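Local coordinates for microtubule-associated protein 1A/1B, light chain 3, putative (Trypanosoma brucei, PDB 3H9D) that probably acts in autophagy as a ubiquitin-like modifier that becomes attached through its C-terminus to a membrane phospholipid, at residues Lys7-Met10 / Ser16-Ser19; Gly45-Cys50 / Met110-Glu115. One frame throughout, in Å; residues are numbered along the deposited sequence.

Interaction 1 (Lys7-Met10 / Ser16-Ser19); sequences KYKM and SRQS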
ATOM      1  N   LYS A   7       6.886   0.976   1.236  1.00 23.40           N
ATOM      2  CA  LYS A   7       6.847  -0.107   2.215  1.00 23.69           C
ATOM      3  C   LYS A   7       6.196   0.344   3.519  1.00 22.91           C
ATOM      4  O   LYS A   7       5.569  -0.464   4.221  1.00 23.34           O
ATOM      5  CB  LYS A   7       8.245  -0.666   2.490  1.00 23.58           C
ATOM      6  CG  LYS A   7       8.823  -1.561   1.396  1.00 27.47           C
ATOM      7  CD  LYS A   7       9.996  -2.349   1.965  1.00 33.01           C
ATOM      8  CE  LYS A   7      10.956  -2.832   0.892  1.00 37.94           C
ATOM      9  NZ  LYS A   7      12.366  -2.846   1.426  1.00 40.19           N
ATOM     10  N   TYR A   8       6.337   1.630   3.832  1.00 20.68           N
ATOM     11  CA  TYR A   8       5.718   2.223   5.029  1.00 20.47           C
ATOM     12  C   TYR A   8       4.194   2.312   4.917  1.00 19.74           C
ATOM     13  O   TYR A   8       3.467   1.942   5.837  1.00 19.84           O
ATOM     14  CB  TYR A   8       6.307   3.618   5.338  1.00 19.30           C
ATOM     15  CG  TYR A   8       5.836   4.186   6.663  1.00 17.78           C
ATOM     16  CD1 TYR A   8       6.594   4.000   7.833  1.00 18.31           C
ATOM     17  CD2 TYR A   8       4.632   4.890   6.759  1.00 14.78           C
ATOM     18  CE1 TYR A   8       6.171   4.504   9.047  1.00 17.04           C
ATOM     19  CE2 TYR A   8       4.197   5.406   7.968  1.00 16.92           C
ATOM     20  CZ  TYR A   8       4.973   5.207   9.112  1.00 21.70           C
ATOM     21  OH  TYR A   8       4.550   5.710  10.326  1.00 24.92           O
ATOM     22  N   LYS A   9       3.703   2.832   3.800  1.00 20.87           N
ATOM     23  CA  LYS A   9       2.266   2.863   3.570  1.00 20.22           C
ATOM     24  C   LYS A   9       1.636   1.471   3.752  1.00 21.09           C
ATOM     25  O   LYS A   9       0.630   1.330   4.435  1.00 21.51           O
ATOM     26  CB  LYS A   9       1.974   3.410   2.182  1.00 19.59           C
ATOM     27  CG  LYS A   9       0.502   3.573   1.889  1.00 21.82           C
ATOM     28  CD  LYS A   9       0.278   4.274   0.570  1.00 24.85           C
ATOM     29  CE  LYS A   9       0.095   5.758   0.757  1.00 26.34           C
ATOM     30  NZ  LYS A   9      -0.708   6.306  -0.379  1.00 29.87           N
ATOM     31  N   MET A  10       2.268   0.464   3.156  1.00 21.14           N
ATOM     32  CA  MET A  10       1.791  -0.920   3.129  1.00 23.39           C
ATOM     33  C   MET A  10       1.637  -1.531   4.534  1.00 22.55           C
ATOM     34  O   MET A  10       0.653  -2.237   4.824  1.00 21.30           O
ATOM     35  CB  MET A  10       2.769  -1.751   2.290  1.00 23.31           C
ATOM     36  CG  MET A  10       2.355  -3.190   2.007  1.00 32.27           C
ATOM     37  SD  MET A  10       0.901  -3.310   0.938  1.00 37.83           S
ATOM     38  CE  MET A  10       1.388  -4.690  -0.086  1.00 39.21           C
ATOM     39  N   SER A  16      -4.421   4.825  11.226  1.00 26.46           N
ATOM     40  CA  SER A  16      -3.279   5.057  12.098  1.00 25.64           C
ATOM     41  C   SER A  16      -2.265   6.050  11.496  1.00 25.96           C
ATOM     42  O   SER A  16      -1.665   6.826  12.231  1.00 25.91           O
ATOM     43  CB  SER A  16      -2.590   3.740  12.441  1.00 26.10           C
ATOM     44  OG  SER A  16      -1.586   3.418  11.495  1.00 26.09           O
ATOM     45  N   ARG A  17      -2.083   6.016  10.172  1.00 25.37           N
ATOM     46  CA  ARG A  17      -1.163   6.931   9.471  1.00 26.30           C
ATOM     47  C   ARG A  17      -1.695   8.369   9.494  1.00 27.03           C
ATOM     48  O   ARG A  17      -0.953   9.308   9.766  1.00 27.76           O
ATOM     49  CB  ARG A  17      -0.916   6.476   8.020  1.00 23.98           C
ATOM     50  CG  ARG A  17       0.125   5.343   7.836  1.00 22.71           C
ATOM     51  CD  ARG A  17      -0.171   4.460   6.613  1.00 22.24           C
ATOM     52  NE  ARG A  17      -0.635   5.294   5.518  1.00 27.56           N
ATOM     53  CZ  ARG A  17      -1.510   4.970   4.570  1.00 21.16           C
ATOM     54  NH1 ARG A  17      -2.068   3.757   4.471  1.00 16.15           N
ATOM     55  NH2 ARG A  17      -1.806   5.903   3.688  1.00 19.98           N
ATOM     56  N   GLN A  18      -2.983   8.515   9.204  1.00 28.75           N
ATOM     57  CA  GLN A  18      -3.681   9.794   9.225  1.00 30.38           C
ATOM     58  C   GLN A  18      -3.650  10.439  10.616  1.00 31.13           C
ATOM     59  O   GLN A  18      -3.406  11.652  10.743  1.00 30.89           O
ATOM     60  CB  GLN A  18      -5.124   9.611   8.741  1.00 29.30           C
ATOM     61  CG  GLN A  18      -5.946  10.897   8.636  1.00 32.63           C
ATOM     62  CD  GLN A  18      -7.418  10.630   8.338  1.00 35.89           C
ATOM     63  OE1 GLN A  18      -8.050   9.774   8.965  1.00 40.47           O
ATOM     64  NE2 GLN A  18      -7.970  11.363   7.374  1.00 36.37           N
ATOM     65  N   SER A  19      -3.883   9.627  11.646  1.00 30.92           N
ATOM     66  CA  SER A  19      -3.852  10.099  13.030  1.00 31.85           C
ATOM     67  C   SER A  19      -2.445  10.464  13.489  1.00 31.11           C
ATOM     68  O   SER A  19      -2.269  11.352  14.327  1.00 31.80           O
ATOM     69  CB  SER A  19      -4.460   9.053  13.968  1.00 31.75           C
ATOM     70  OG  SER A  19      -5.833   8.878  13.677  1.00 36.36           O
TER
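Tyr8 and Lys9, on the short helix 7-11, meet Arg17 on helix 14-27, and together they join the two helices that ATG8 proteins carry ahead of the ubiquitin-like core. The contact is small, burying 166 Å² in total, and no hydrogen bond crosses it; the nearest CA pair, Lys9 CA and Arg17 CA, is 7.9 Å apart, so the gap is spanned mainly by side chains. Tyr8 comes first along the segment. Its ring meets the aliphatic base of the arginine, with Tyr8 CE2 4.1 Å from Arg17 CG. The two side chains run past each other in opposite directions, and the ring and guanidinium planes stand 78° apart, which rules out a parallel stack. The ring also stacks with His12 and packs on Ile35 and Tyr109 of the central sheet.

Lys9 carries the larger share. Having CG anti to the backbone N (chi1 -176°) puts that atom over one face of the Arg17 guanidinium: Lys9 CG lies 3.5 Å above the plane, displaced toward the rim, and is 3.6 Å from Arg17 CZ. A bend at chi3, -94°, then carries the chain across, leaving Lys9 CE 3.5 Å from Arg17 NH2. The two cationic ends, Lys9 NZ and Arg17 NH2, lie 4.2 Å apart, but Asp103, which forms a salt bridge with Lys9 NZ and a weak, long ion pair with Arg17 NH2, lies by both cations and probably offsets their closeness, while Arg17 NE has its own salt bridge to Asp105. Lys9 also makes a cation-pi contact with Tyr109. The guanidinium approaches the backbone of the first helix as well, where Arg17 NH1 lies 3.6 Å from Lys9 O.

Interaction 2 (Gly45-Cys50 / Met110-Glu115); sequences GELDRC and MKYSGE
Tyr112 takes a chi1 of 61°, which sets CG between its backbone N and carbonyl carbon and sends the ring off strand 108-113 toward Gly45, while Glu46 folds at chi2, 71°, to turn its carboxylate back toward the strand. The bond that results is short: Tyr112 OH donates to Gly45 O at 2.6 Å, meeting the carbonyl at a C=O...O angle of 133°. Gly45 O lies near the plane of the buried ring at its edge, on the CE1 side of the hydroxyl. Around the hydroxyl, Glu46 CA comes within 3.3 Å of Tyr112 OH, and Leu47 CG packs obliquely, 3.8 Å from Tyr112 OH. A second link runs through one water, which donates to Glu46 OE1 at 2.9 Å and accepts from Lys111 NZ at 3.0 Å. Both side chains also hold the backbone of Lys38, Glu46 through OE2 to its N and Lys111 through NZ to its O. The contact thus ties the connection between strands 31-38 and 51-55 to the central strand of the ubiquitin-like sheet, where the Tyr112 ring packs against Leu67 and Val71 of helix 60-71 and Val81 of strand 80-83.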
ATOM      1  N   GLY A  45      21.452   2.415   1.615  1.00 35.08           N
ATOM      2  CA  GLY A  45      20.816   1.716   2.737  1.00 34.03           C
ATOM      3  C   GLY A  45      19.482   2.304   3.146  1.00 32.20           C
ATOM      4  O   GLY A  45      19.282   3.520   3.076  1.00 33.30           O
ATOM      5  N   GLU A  46      18.575   1.428   3.571  1.00 30.66           N
ATOM      6  CA  GLU A  46      17.232   1.799   4.026  1.00 28.78           C
ATOM      7  C   GLU A  46      17.321   2.348   5.454  1.00 27.83           C
ATOM      8  O   GLU A  46      18.201   1.963   6.211  1.00 28.85           O
ATOM      9  CB  GLU A  46      16.300   0.568   3.939  1.00 27.59           C
ATOM     10  CG  GLU A  46      14.790   0.800   4.152  1.00 28.52           C
ATOM     11  CD  GLU A  46      14.073   1.545   3.006  1.00 29.36           C
ATOM     12  OE1 GLU A  46      13.320   0.892   2.242  1.00 29.50           O
ATOM     13  OE2 GLU A  46      14.240   2.781   2.880  1.00 24.89           O
ATOM     14  N   LEU A  47      16.436   3.273   5.812  1.00 28.09           N
ATOM     15  CA  LEU A  47      16.408   3.813   7.173  1.00 27.25           C
ATOM     16  C   LEU A  47      15.433   3.016   8.031  1.00 27.46           C
ATOM     17  O   LEU A  47      14.306   2.754   7.612  1.00 27.41           O
ATOM     18  CB  LEU A  47      16.015   5.300   7.176  1.00 26.00           C
ATOM     19  CG  LEU A  47      16.846   6.355   6.428  1.00 23.13           C
ATOM     20  CD1 LEU A  47      16.116   7.671   6.453  1.00 19.84           C
ATOM     21  CD2 LEU A  47      18.265   6.506   6.989  1.00 21.16           C
ATOM     22  N   ASP A  48      15.871   2.623   9.223  1.00 28.06           N
ATOM     23  CA  ASP A  48      14.987   2.001  10.219  1.00 28.83           C
ATOM     24  C   ASP A  48      13.806   2.871  10.573  1.00 30.62           C
ATOM     25  O   ASP A  48      12.678   2.387  10.727  1.00 31.86           O
ATOM     26  CB  ASP A  48      15.748   1.761  11.501  1.00 27.99           C
ATOM     27  CG  ASP A  48      16.664   0.604  11.404  1.00 27.66           C
ATOM     28  OD1 ASP A  48      16.497  -0.199  10.455  1.00 27.63           O
ATOM     29  OD2 ASP A  48      17.538   0.503  12.286  1.00 27.74           O
ATOM     30  N   ARG A  49      14.107   4.160  10.712  1.00 31.84           N
ATOM     31  CA  ARG A  49      13.191   5.171  11.169  1.00 32.44           C
ATOM     32  C   ARG A  49      13.087   6.186  10.047  1.00 32.08           C
ATOM     33  O   ARG A  49      13.878   7.124   9.945  1.00 32.33           O
ATOM     34  CB  ARG A  49      13.755   5.810  12.438  1.00 32.70           C
ATOM     35  CG  ARG A  49      14.224   4.790  13.464  1.00 34.13           C
ATOM     36  CD  ARG A  49      15.638   5.090  13.896  1.00 36.16           C
ATOM     37  NE  ARG A  49      15.668   6.080  14.959  1.00 35.99           N
ATOM     38  CZ  ARG A  49      16.597   7.020  15.100  1.00 37.60           C
ATOM     39  NH1 ARG A  49      17.591   7.135  14.224  1.00 38.70           N
ATOM     40  NH2 ARG A  49      16.517   7.861  16.120  1.00 36.41           N
ATOM     41  N   CYS A  50      12.098   5.970   9.197  1.00 32.30           N
ATOM     42  CA  CYS A  50      11.974   6.688   7.946  1.00 31.80           C
ATOM     43  C   CYS A  50      11.067   7.907   8.073  1.00 30.43           C
ATOM     44  O   CYS A  50      10.735   8.534   7.084  1.00 31.06           O
ATOM     45  CB  CYS A  50      11.423   5.736   6.892  1.00 32.27           C
ATOM     46  SG  CYS A  50       9.712   5.282   7.200  1.00 36.09           S
ATOM     47  N   MET A 110       8.705  10.617   0.323  1.00 21.21           N
ATOM     48  CA  MET A 110       9.877  10.940  -0.477  1.00 21.58           C
ATOM     49  C   MET A 110      10.693   9.694  -0.668  1.00 20.19           C
ATOM     50  O   MET A 110      10.641   8.801   0.166  1.00 20.85           O
ATOM     51  CB  MET A 110      10.731  12.010   0.206  1.00 21.39           C
ATOM     52  CG  MET A 110       9.978  13.273   0.563  1.00 23.78           C
ATOM     53  SD  MET A 110      11.051  14.503   1.307  1.00 32.54           S
ATOM     54  CE  MET A 110      12.074  14.956  -0.094  1.00 26.34           C
ATOM     55  N   LYS A 111      11.416   9.631  -1.781  1.00 20.27           N
ATOM     56  CA  LYS A 111      12.423   8.600  -2.013  1.00 20.08           C
ATOM     57  C   LYS A 111      13.778   9.276  -2.082  1.00 19.23           C
ATOM     58  O   LYS A 111      13.872  10.462  -2.383  1.00 18.54           O
ATOM     59  CB  LYS A 111      12.160   7.852  -3.326  1.00 21.60           C
ATOM     60  CG  LYS A 111      10.760   7.284  -3.492  1.00 22.41           C
ATOM     61  CD  LYS A 111      10.728   5.779  -3.300  1.00 31.90           C
ATOM     62  CE  LYS A 111      10.477   5.397  -1.850  1.00 33.35           C
ATOM     63  NZ  LYS A 111      10.515   3.925  -1.662  1.00 35.17           N
ATOM     64  N   TYR A 112      14.829   8.518  -1.806  1.00 19.16           N
ATOM     65  CA  TYR A 112      16.192   9.026  -1.913  1.00 19.17           C
ATOM     66  C   TYR A 112      17.082   8.023  -2.637  1.00 19.08           C
ATOM     67  O   TYR A 112      16.862   6.807  -2.574  1.00 17.54           O
ATOM     68  CB  TYR A 112      16.781   9.381  -0.523  1.00 19.20           C
ATOM     69  CG  TYR A 112      16.872   8.200   0.426  1.00 18.27           C
ATOM     70  CD1 TYR A 112      18.029   7.426   0.490  1.00 18.25           C
ATOM     71  CD2 TYR A 112      15.798   7.848   1.248  1.00 20.66           C
ATOM     72  CE1 TYR A 112      18.115   6.337   1.332  1.00 19.22           C
ATOM     73  CE2 TYR A 112      15.889   6.755   2.114  1.00 17.05           C
ATOM     74  CZ  TYR A 112      17.043   6.006   2.130  1.00 19.35           C
ATOM     75  OH  TYR A 112      17.157   4.931   2.955  1.00 20.48           O
ATOM     76  N   SER A 113      18.095   8.546  -3.320  1.00 20.29           N
ATOM     77  CA  SER A 113      19.050   7.709  -4.022  1.00 20.31           C
ATOM     78  C   SER A 113      20.392   8.409  -4.092  1.00 20.40           C
ATOM     79  O   SER A 113      20.451   9.633  -4.210  1.00 21.44           O
ATOM     80  CB  SER A 113      18.552   7.406  -5.444  1.00 18.36           C
ATOM     81  OG  SER A 113      19.501   6.636  -6.153  1.00 19.50           O
ATOM     82  N   GLY A 114      21.465   7.622  -4.038  1.00 20.76           N
ATOM     83  CA  GLY A 114      22.795   8.100  -4.386  1.00 20.70           C
ATOM     84  C   GLY A 114      22.982   7.934  -5.885  1.00 21.32           C
ATOM     85  O   GLY A 114      22.006   7.790  -6.621  1.00 20.81           O
ATOM     86  N   GLU A 115      24.235   7.935  -6.329  1.00 21.63           N
ATOM     87  CA  GLU A 115      24.555   7.861  -7.750  1.00 23.23           C
ATOM     88  C   GLU A 115      24.586   6.424  -8.270  1.00 23.66           C
ATOM     89  O   GLU A 115      24.500   6.208  -9.469  1.00 24.55           O
ATOM     90  CB  GLU A 115      25.870   8.594  -8.061  1.00 21.96           C
ATOM     91  CG  GLU A 115      25.880  10.045  -7.586  1.00 23.28           C
ATOM     92  CD  GLU A 115      27.147  10.795  -7.964  1.00 26.44           C
ATOM     93  OE1 GLU A 115      28.021  11.001  -7.084  1.00 25.63           O
ATOM     94  OE2 GLU A 115      27.262  11.188  -9.144  1.00 28.16           O
TER
HETATM   95  O   HOH W   1      11.960   1.731  -0.166  1.00 22.97           O

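Interactions 1 and 2 have centres about 17 Å apart and follow one another along the chain, the first closing before the second opens, yet their segments touch. Tyr8 CD1 packs 3.4 Å from Cys50 SG, and Lys7 NZ comes 3.9 Å from Glu46 OE1, a long and weak attraction. Strand 108-113 relates them further: its Tyr109 receives the side chains of interaction 1, and its Tyr112 carries interaction 2. Interaction 1 joins the two N-terminal helices to each other, and interaction 2 joins the 45-50 loop to the sheet. Each contact has its own calcium ion nearby: one about 7 Å from the Arg17 side chain, a different one about 4 Å from that of Leu47.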